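Local coordinates for protein predicted transcriptional regulator (Oenococcus oeni, PDB 3BY6) that probably binds DNA through a winged helix-turn-helix domain and regulates transcription, at residues P11-L16 and V52-K57; L29-Q34 and G77-V82; D33-V38 and K71-T76. One frame throughout, in Å; residues are numbered along the deposited sequence.

Interaction 1: residues P11-L16 and V52-K57; sequences PVYLQL and VAKAYK
The ammonium group of Lys54 lies against one face of the Tyr13 ring in an off-centre cation-pi contact, with NZ 4.1 Å from the ring centroid and 32° off the ring normal. The methylene beside it comes closest: Lys54 CE sits 3.5 Å from Tyr13 CD1 and makes a CH-pi contact over the same face. Two features bring the groups together. Tyr13 holds CG between its backbone N and carbonyl carbon (chi1 88°), which swings the ring toward the helix of Lys54, while the lysine chain bends at its third torsion, and the two side chains cross at about a right angle. Leu14 CG lies against the opposite face, so the ring is sandwiched between its neighbour along the chain and the lysine.

Deeper in the interface the small Ala55 lets the backbones approach, its CA being the nearest to that of Tyr13, at 4.7 Å. Ala55 CB rests 3.4 Å from Tyr13 O. Leu16 reaches over with CD2, which packs 3.8 Å from Val52 CG2 and equally close to Ala55 CB. This apolar end is buried, whereas Lys54 remains exposed at the margin.

The segments of helices 12-25 and 49-61 cross at -51°, with axes 8.1 Å apart. Helix 49-61, probably the recognition helix as in other helix-turn-helix proteins, thus packs on helix 12-25. Thr41 of helix 38-45 adjoins both Leu16 and Val52, and Met4 of the second subunit also packs on Leu16.

Interaction 2: residues L29-Q34 and G77-V82; sequences LSANDQ and GNTASV
A type II beta turn from Ser30 to Asp33, just ahead of the short strand 34-35, sets its two central residues, Ala31 and Asn32, against Thr79, in the first turn of helix 79-103, and Gly77, just before that helix. The methyl group of Thr79 does most of the touching: CG2 lies 3.5 Å from Ala31 CA and 3.7 Å from Ala31 CB. Thr79 holds OG1 between its backbone N and carbonyl carbon (chi1 57°), and this leaves CG2 beside the N, turned to the alanine. Ala31 CB also approaches Gly77 O, at 4.1 Å. Asn32 brings its amide to the glycine, ND2 standing 3.5 Å from Gly77 CA; the equally near Gly77 N is also a donor, so the pair meets by contact alone.

The turn is closed by Asp33 N bonding to Ser30 O, and in the reverse direction Ser30 N gives a 2.6 Å bond to Asp33 OD2, which it meets from above the carboxylate plane. Ser30 OG bonds to Asp27. Val24 of helix 12-25 also packs on Thr79. This surface contact joins the approach to the first strand of a winged-helix domain, as in GntR regulators, to the helix that follows its wing.

Interaction 3: residues D33-V38 and K71-T76; sequences DQLPSV and KGTFIT
In the small antiparallel sheet of the winged-helix fold, the short strand 34-35 pairs with strand 72-75, the second strand of the beta hairpin that forms the wing. Ile75 N donates to Asp33 O at 2.8 Å, and Leu35 N to Thr73 O at 2.7 Å with an angle of 171° at the hydrogen. Between these bonds Gln34 and Phe74 form a non-hydrogen-bonded pair with their side chains on a common face. There Gln34 CB touches Phe74 CE1 at 3.6 Å, and the side chains cross obliquely, with amide and ring planes 29° apart. With CG anti to the backbone N (chi1 -177°) and the chain extended beyond it, Gln34 runs along the neighbouring strand until NE2 makes a weak 3.4 Å hydrogen bond to Lys71 O. Replacing Phe74 with an alanine would probably leave the Gln34 chain without its aromatic support, freeing its amide to turn away from Lys71 O. Gly72 CA lies beside NE2, where a beta carbon would clash; together with Lys71 it forms a classic beta bulge opposite Ile68.

The other face carries Leu35 and Thr73, with Ile65 of the hairpin and Tyr56 of helix 49-61 packed nearby. Leu35 CD2 meets Thr73 CG2 at 3.9 Å, and Thr73 OG1 bonds to Thr67 OG1 of the hairpin partner.

How the interactions relate
The segments follow the chain in the order 11-16, 29-34, 33-38, 52-57, 71-76 and 77-82, so the segments of interaction 1 alternate with those of the other two. Interactions 2 and 3 share Asp33 and Gln34, lie with centres about 11 Å apart, and are tied by a probable 3.2 Å hydrogen bond from Asn32 N to Thr76 O. Interaction 1, centred about 15 Å from interaction 3, meets it where Tyr56 OH bonds to Pro36 O and its ring packs on Val38. Interactions 1 and 2, about 18 Å apart between centres, do not touch. Interaction 3 thus lies between the helical part of the probable DNA-binding domain and the turn that meets the start of helix 79-103.

Interaction 1: residues P11-L16 and V52-K57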
# COMPACT_ATOMS: atom_id res chain seq x y z
N PRO D 11 -10.39 1.65 -8.43
CA PRO D 11 -11.82 1.80 -8.69
C PRO D 11 -12.66 1.63 -7.42
O PRO D 11 -12.35 0.79 -6.58
CB PRO D 11 -12.11 0.67 -9.67
CG PRO D 11 -10.85 0.52 -10.42
CD PRO D 11 -9.75 0.79 -9.45
N VAL D 12 -13.71 2.43 -7.28
CA VAL D 12 -14.46 2.44 -6.05
C VAL D 12 -15.08 1.05 -5.76
O VAL D 12 -15.13 0.60 -4.59
CB VAL D 12 -15.53 3.57 -6.02
CG1 VAL D 12 -16.31 3.53 -4.72
CG2 VAL D 12 -14.84 4.95 -6.19
N TYR D 13 -15.51 0.36 -6.82
CA TYR D 13 -16.18 -0.95 -6.65
C TYR D 13 -15.24 -1.96 -5.98
O TYR D 13 -15.68 -2.74 -5.14
CB TYR D 13 -16.81 -1.45 -7.97
CG TYR D 13 -15.95 -2.26 -8.89
CD1 TYR D 13 -15.08 -1.65 -9.79
CD2 TYR D 13 -16.02 -3.63 -8.89
CE1 TYR D 13 -14.27 -2.43 -10.65
CE2 TYR D 13 -15.25 -4.41 -9.74
CZ TYR D 13 -14.38 -3.82 -10.62
OH TYR D 13 -13.62 -4.64 -11.45
N LEU D 14 -13.94 -1.88 -6.29
CA LEU D 14 -12.93 -2.76 -5.68
C LEU D 14 -12.52 -2.28 -4.31
O LEU D 14 -12.13 -3.08 -3.47
CB LEU D 14 -11.70 -2.91 -6.59
CG LEU D 14 -12.04 -3.62 -7.90
CD1 LEU D 14 -11.02 -3.29 -9.04
CD2 LEU D 14 -12.22 -5.12 -7.71
N GLN D 15 -12.60 -0.99 -4.03
CA GLN D 15 -12.40 -0.57 -2.65
C GLN D 15 -13.53 -1.08 -1.75
O GLN D 15 -13.31 -1.36 -0.57
CB GLN D 15 -12.27 0.94 -2.56
CG GLN D 15 -11.06 1.49 -3.36
CD GLN D 15 -10.89 2.99 -3.24
OE1 GLN D 15 -11.11 3.57 -2.17
NE2 GLN D 15 -10.49 3.62 -4.34
N LEU D 16 -14.73 -1.18 -2.28
CA LEU D 16 -15.85 -1.72 -1.52
C LEU D 16 -15.77 -3.25 -1.41
O LEU D 16 -16.09 -3.79 -0.37
CB LEU D 16 -17.19 -1.34 -2.14
CG LEU D 16 -18.45 -1.86 -1.42
CD1 LEU D 16 -18.45 -1.55 0.07
CD2 LEU D 16 -19.67 -1.23 -2.12
N VAL D 52 -21.92 -0.16 -6.48
CA VAL D 52 -22.18 -1.18 -5.47
C VAL D 52 -22.59 -2.51 -6.13
O VAL D 52 -22.16 -3.59 -5.70
CB VAL D 52 -23.26 -0.72 -4.48
CG1 VAL D 52 -23.74 -1.91 -3.59
CG2 VAL D 52 -22.73 0.46 -3.62
N ALA D 53 -23.40 -2.43 -7.18
CA ALA D 53 -23.75 -3.61 -7.96
C ALA D 53 -22.52 -4.30 -8.56
O ALA D 53 -22.46 -5.51 -8.56
CB ALA D 53 -24.74 -3.26 -9.03
N LYS D 54 -21.54 -3.53 -9.05
CA LYS D 54 -20.30 -4.15 -9.55
C LYS D 54 -19.52 -4.80 -8.40
O LYS D 54 -18.92 -5.84 -8.57
CB LYS D 54 -19.38 -3.16 -10.31
CG LYS D 54 -20.06 -2.33 -11.39
CD LYS D 54 -19.10 -1.82 -12.52
CE LYS D 54 -17.80 -1.18 -12.02
NZ LYS D 54 -16.74 -1.21 -13.11
N ALA D 55 -19.54 -4.18 -7.22
CA ALA D 55 -18.85 -4.73 -6.07
C ALA D 55 -19.46 -6.07 -5.65
O ALA D 55 -18.74 -7.03 -5.40
CB ALA D 55 -18.90 -3.74 -4.92
N TYR D 56 -20.79 -6.11 -5.58
CA TYR D 56 -21.52 -7.32 -5.20
C TYR D 56 -21.23 -8.46 -6.17
O TYR D 56 -20.95 -9.58 -5.76
CB TYR D 56 -23.02 -7.01 -5.14
CG TYR D 56 -23.51 -6.44 -3.80
CD1 TYR D 56 -22.62 -5.97 -2.82
CD2 TYR D 56 -24.89 -6.36 -3.53
CE1 TYR D 56 -23.10 -5.44 -1.60
CE2 TYR D 56 -25.36 -5.87 -2.32
CZ TYR D 56 -24.47 -5.41 -1.36
OH TYR D 56 -24.97 -4.93 -0.16
N LYS D 57 -21.28 -8.14 -7.45
CA LYS D 57 -21.00 -9.08 -8.51
C LYS D 57 -19.59 -9.72 -8.40
O LYS D 57 -19.42 -10.92 -8.63
CB LYS D 57 -21.19 -8.35 -9.84
CG LYS D 57 -20.91 -9.16 -11.09
CD LYS D 57 -21.07 -8.27 -12.33
CE LYS D 57 -20.75 -9.04 -13.62
NZ LYS D 57 -19.34 -9.52 -13.62

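Interaction 2: residues L29-Q34 and G77-V82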
# COMPACT_ATOMS: atom_id res chain seq x y z
N LEU D 29 -18.70 -9.02 9.73
CA LEU D 29 -19.78 -9.71 9.04
C LEU D 29 -19.46 -11.17 9.23
O LEU D 29 -18.30 -11.57 9.06
CB LEU D 29 -19.82 -9.34 7.57
CG LEU D 29 -20.08 -7.85 7.29
CD1 LEU D 29 -19.77 -7.48 5.84
CD2 LEU D 29 -21.50 -7.49 7.65
N SER D 30 -20.46 -11.95 9.64
CA SER D 30 -20.31 -13.38 9.94
C SER D 30 -20.90 -14.24 8.84
O SER D 30 -21.71 -13.79 8.04
CB SER D 30 -20.96 -13.74 11.30
OG SER D 30 -20.18 -13.22 12.38
N ALA D 31 -20.49 -15.51 8.82
CA ALA D 31 -21.01 -16.50 7.88
C ALA D 31 -22.52 -16.39 7.79
O ALA D 31 -23.21 -16.32 8.82
CB ALA D 31 -20.58 -17.94 8.28
N ASN D 32 -23.02 -16.37 6.56
CA ASN D 32 -24.47 -16.37 6.27
C ASN D 32 -25.25 -15.09 6.65
O ASN D 32 -26.45 -15.03 6.46
CB ASN D 32 -25.12 -17.63 6.84
CG ASN D 32 -24.31 -18.91 6.53
OD1 ASN D 32 -23.82 -19.59 7.45
ND2 ASN D 32 -24.13 -19.19 5.23
N ASP D 33 -24.56 -14.07 7.17
CA ASP D 33 -25.18 -12.80 7.51
C ASP D 33 -25.80 -12.25 6.24
O ASP D 33 -25.18 -12.29 5.17
CB ASP D 33 -24.15 -11.79 8.06
CG ASP D 33 -23.88 -11.96 9.56
OD1 ASP D 33 -24.61 -12.71 10.20
OD2 ASP D 33 -22.94 -11.31 10.10
N GLN D 34 -27.01 -11.74 6.35
CA GLN D 34 -27.64 -11.08 5.24
C GLN D 34 -27.00 -9.70 5.02
O GLN D 34 -26.75 -8.95 5.95
CB GLN D 34 -29.15 -10.94 5.42
CG GLN D 34 -29.78 -10.30 4.18
CD GLN D 34 -31.24 -10.62 3.97
OE1 GLN D 34 -31.93 -11.09 4.89
NE2 GLN D 34 -31.71 -10.39 2.75
N GLY D 77 -21.09 -19.11 3.55
CA GLY D 77 -20.83 -20.03 4.66
C GLY D 77 -19.37 -20.37 4.78
O GLY D 77 -18.92 -20.82 5.83
N ASN D 78 -18.61 -20.12 3.71
CA ASN D 78 -17.17 -20.44 3.63
C ASN D 78 -16.24 -19.34 4.09
O ASN D 78 -15.28 -18.95 3.40
CB ASN D 78 -16.81 -20.85 2.20
CG ASN D 78 -17.69 -21.96 1.66
OD1 ASN D 78 -17.94 -22.97 2.35
ND2 ASN D 78 -18.18 -21.78 0.41
N THR D 79 -16.49 -18.81 5.29
CA THR D 79 -15.72 -17.67 5.76
C THR D 79 -14.28 -18.03 6.23
O THR D 79 -13.42 -17.16 6.24
CB THR D 79 -16.43 -17.00 6.94
OG1 THR D 79 -16.63 -17.99 7.96
CG2 THR D 79 -17.77 -16.39 6.47
N ALA D 80 -14.06 -19.27 6.67
CA ALA D 80 -12.69 -19.72 7.06
C ALA D 80 -11.77 -19.68 5.83
O ALA D 80 -10.61 -19.37 5.93
CB ALA D 80 -12.71 -21.08 7.70
N SER D 81 -12.33 -19.96 4.65
CA SER D 81 -11.61 -19.85 3.38
C SER D 81 -11.13 -18.42 3.12
O SER D 81 -9.97 -18.16 2.79
CB SER D 81 -12.51 -20.31 2.24
OG SER D 81 -11.77 -20.54 1.06
N VAL D 82 -12.08 -17.50 3.20
CA VAL D 82 -11.84 -16.08 3.13
C VAL D 82 -10.83 -15.55 4.16
O VAL D 82 -10.00 -14.69 3.84
CB VAL D 82 -13.19 -15.30 3.37
CG1 VAL D 82 -12.93 -13.74 3.37
CG2 VAL D 82 -14.23 -15.71 2.34

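Interaction 3: residues D33-V38 and K71-T76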
# COMPACT_ATOMS: atom_id res chain seq x y z
N ASP D 33 -24.56 -14.07 7.17
CA ASP D 33 -25.18 -12.80 7.51
C ASP D 33 -25.80 -12.25 6.24
O ASP D 33 -25.18 -12.29 5.17
CB ASP D 33 -24.15 -11.79 8.06
CG ASP D 33 -23.88 -11.96 9.56
OD1 ASP D 33 -24.61 -12.71 10.20
OD2 ASP D 33 -22.94 -11.31 10.10
N GLN D 34 -27.01 -11.74 6.35
CA GLN D 34 -27.64 -11.08 5.24
C GLN D 34 -27.00 -9.70 5.02
O GLN D 34 -26.75 -8.95 5.95
CB GLN D 34 -29.15 -10.94 5.42
CG GLN D 34 -29.78 -10.30 4.18
CD GLN D 34 -31.24 -10.62 3.97
OE1 GLN D 34 -31.93 -11.09 4.89
NE2 GLN D 34 -31.71 -10.39 2.75
N LEU D 35 -26.75 -9.38 3.76
CA LEU D 35 -26.15 -8.12 3.37
C LEU D 35 -27.31 -7.20 2.98
O LEU D 35 -28.32 -7.71 2.45
CB LEU D 35 -25.24 -8.35 2.16
CG LEU D 35 -23.84 -7.76 2.14
CD1 LEU D 35 -23.12 -8.08 3.44
CD2 LEU D 35 -23.09 -8.30 0.92
N PRO D 36 -27.20 -5.88 3.25
CA PRO D 36 -28.15 -4.90 2.72
C PRO D 36 -28.33 -5.00 1.20
O PRO D 36 -27.47 -5.54 0.52
CB PRO D 36 -27.53 -3.54 3.07
CG PRO D 36 -26.57 -3.78 4.11
CD PRO D 36 -26.19 -5.24 4.10
N SER D 37 -29.42 -4.43 0.69
CA SER D 37 -29.60 -4.32 -0.76
C SER D 37 -28.54 -3.38 -1.35
O SER D 37 -27.89 -2.63 -0.62
CB SER D 37 -31.02 -3.85 -1.14
OG SER D 37 -31.28 -2.51 -0.75
N VAL D 38 -28.36 -3.46 -2.66
CA VAL D 38 -27.49 -2.58 -3.40
C VAL D 38 -27.80 -1.11 -3.04
O VAL D 38 -26.89 -0.30 -2.83
CB VAL D 38 -27.64 -2.82 -4.93
CG1 VAL D 38 -27.11 -1.64 -5.74
CG2 VAL D 38 -26.94 -4.11 -5.33
N LYS D 71 -34.68 -14.09 -2.07
CA LYS D 71 -34.42 -14.10 -0.62
C LYS D 71 -33.44 -12.99 -0.18
O LYS D 71 -33.72 -12.22 0.75
CB LYS D 71 -33.87 -15.48 -0.21
CG LYS D 71 -34.02 -15.80 1.28
CD LYS D 71 -34.08 -17.32 1.53
CE LYS D 71 -35.53 -17.84 1.36
NZ LYS D 71 -35.61 -19.31 1.13
N GLY D 72 -32.29 -12.89 -0.85
CA GLY D 72 -31.33 -11.87 -0.51
C GLY D 72 -29.92 -12.17 -0.98
O GLY D 72 -29.71 -13.04 -1.80
N THR D 73 -28.98 -11.36 -0.47
CA THR D 73 -27.55 -11.52 -0.66
C THR D 73 -26.99 -11.72 0.72
O THR D 73 -27.32 -10.97 1.66
CB THR D 73 -26.89 -10.25 -1.25
OG1 THR D 73 -27.54 -9.92 -2.48
CG2 THR D 73 -25.38 -10.44 -1.48
N PHE D 74 -26.11 -12.72 0.81
CA PHE D 74 -25.66 -13.24 2.10
C PHE D 74 -24.18 -13.44 2.04
O PHE D 74 -23.66 -13.80 1.00
CB PHE D 74 -26.33 -14.60 2.40
CG PHE D 74 -27.79 -14.53 2.63
CD1 PHE D 74 -28.29 -14.34 3.88
CD2 PHE D 74 -28.68 -14.63 1.57
CE1 PHE D 74 -29.65 -14.27 4.09
CE2 PHE D 74 -30.03 -14.54 1.78
CZ PHE D 74 -30.51 -14.37 3.04
N ILE D 75 -23.50 -13.20 3.14
CA ILE D 75 -22.11 -13.63 3.30
C ILE D 75 -22.05 -15.16 3.11
O ILE D 75 -22.94 -15.86 3.56
CB ILE D 75 -21.54 -13.26 4.68
CG1 ILE D 75 -21.73 -11.74 4.96
CG2 ILE D 75 -20.06 -13.65 4.78
CD1 ILE D 75 -21.41 -10.80 3.75
N THR D 76 -21.02 -15.64 2.41
CA THR D 76 -20.74 -17.07 2.25
C THR D 76 -20.79 -17.83 3.60
O THR D 76 -20.57 -17.25 4.68
CB THR D 76 -19.34 -17.27 1.56
OG1 THR D 76 -19.16 -18.66 1.18
CG2 THR D 76 -18.22 -16.78 2.48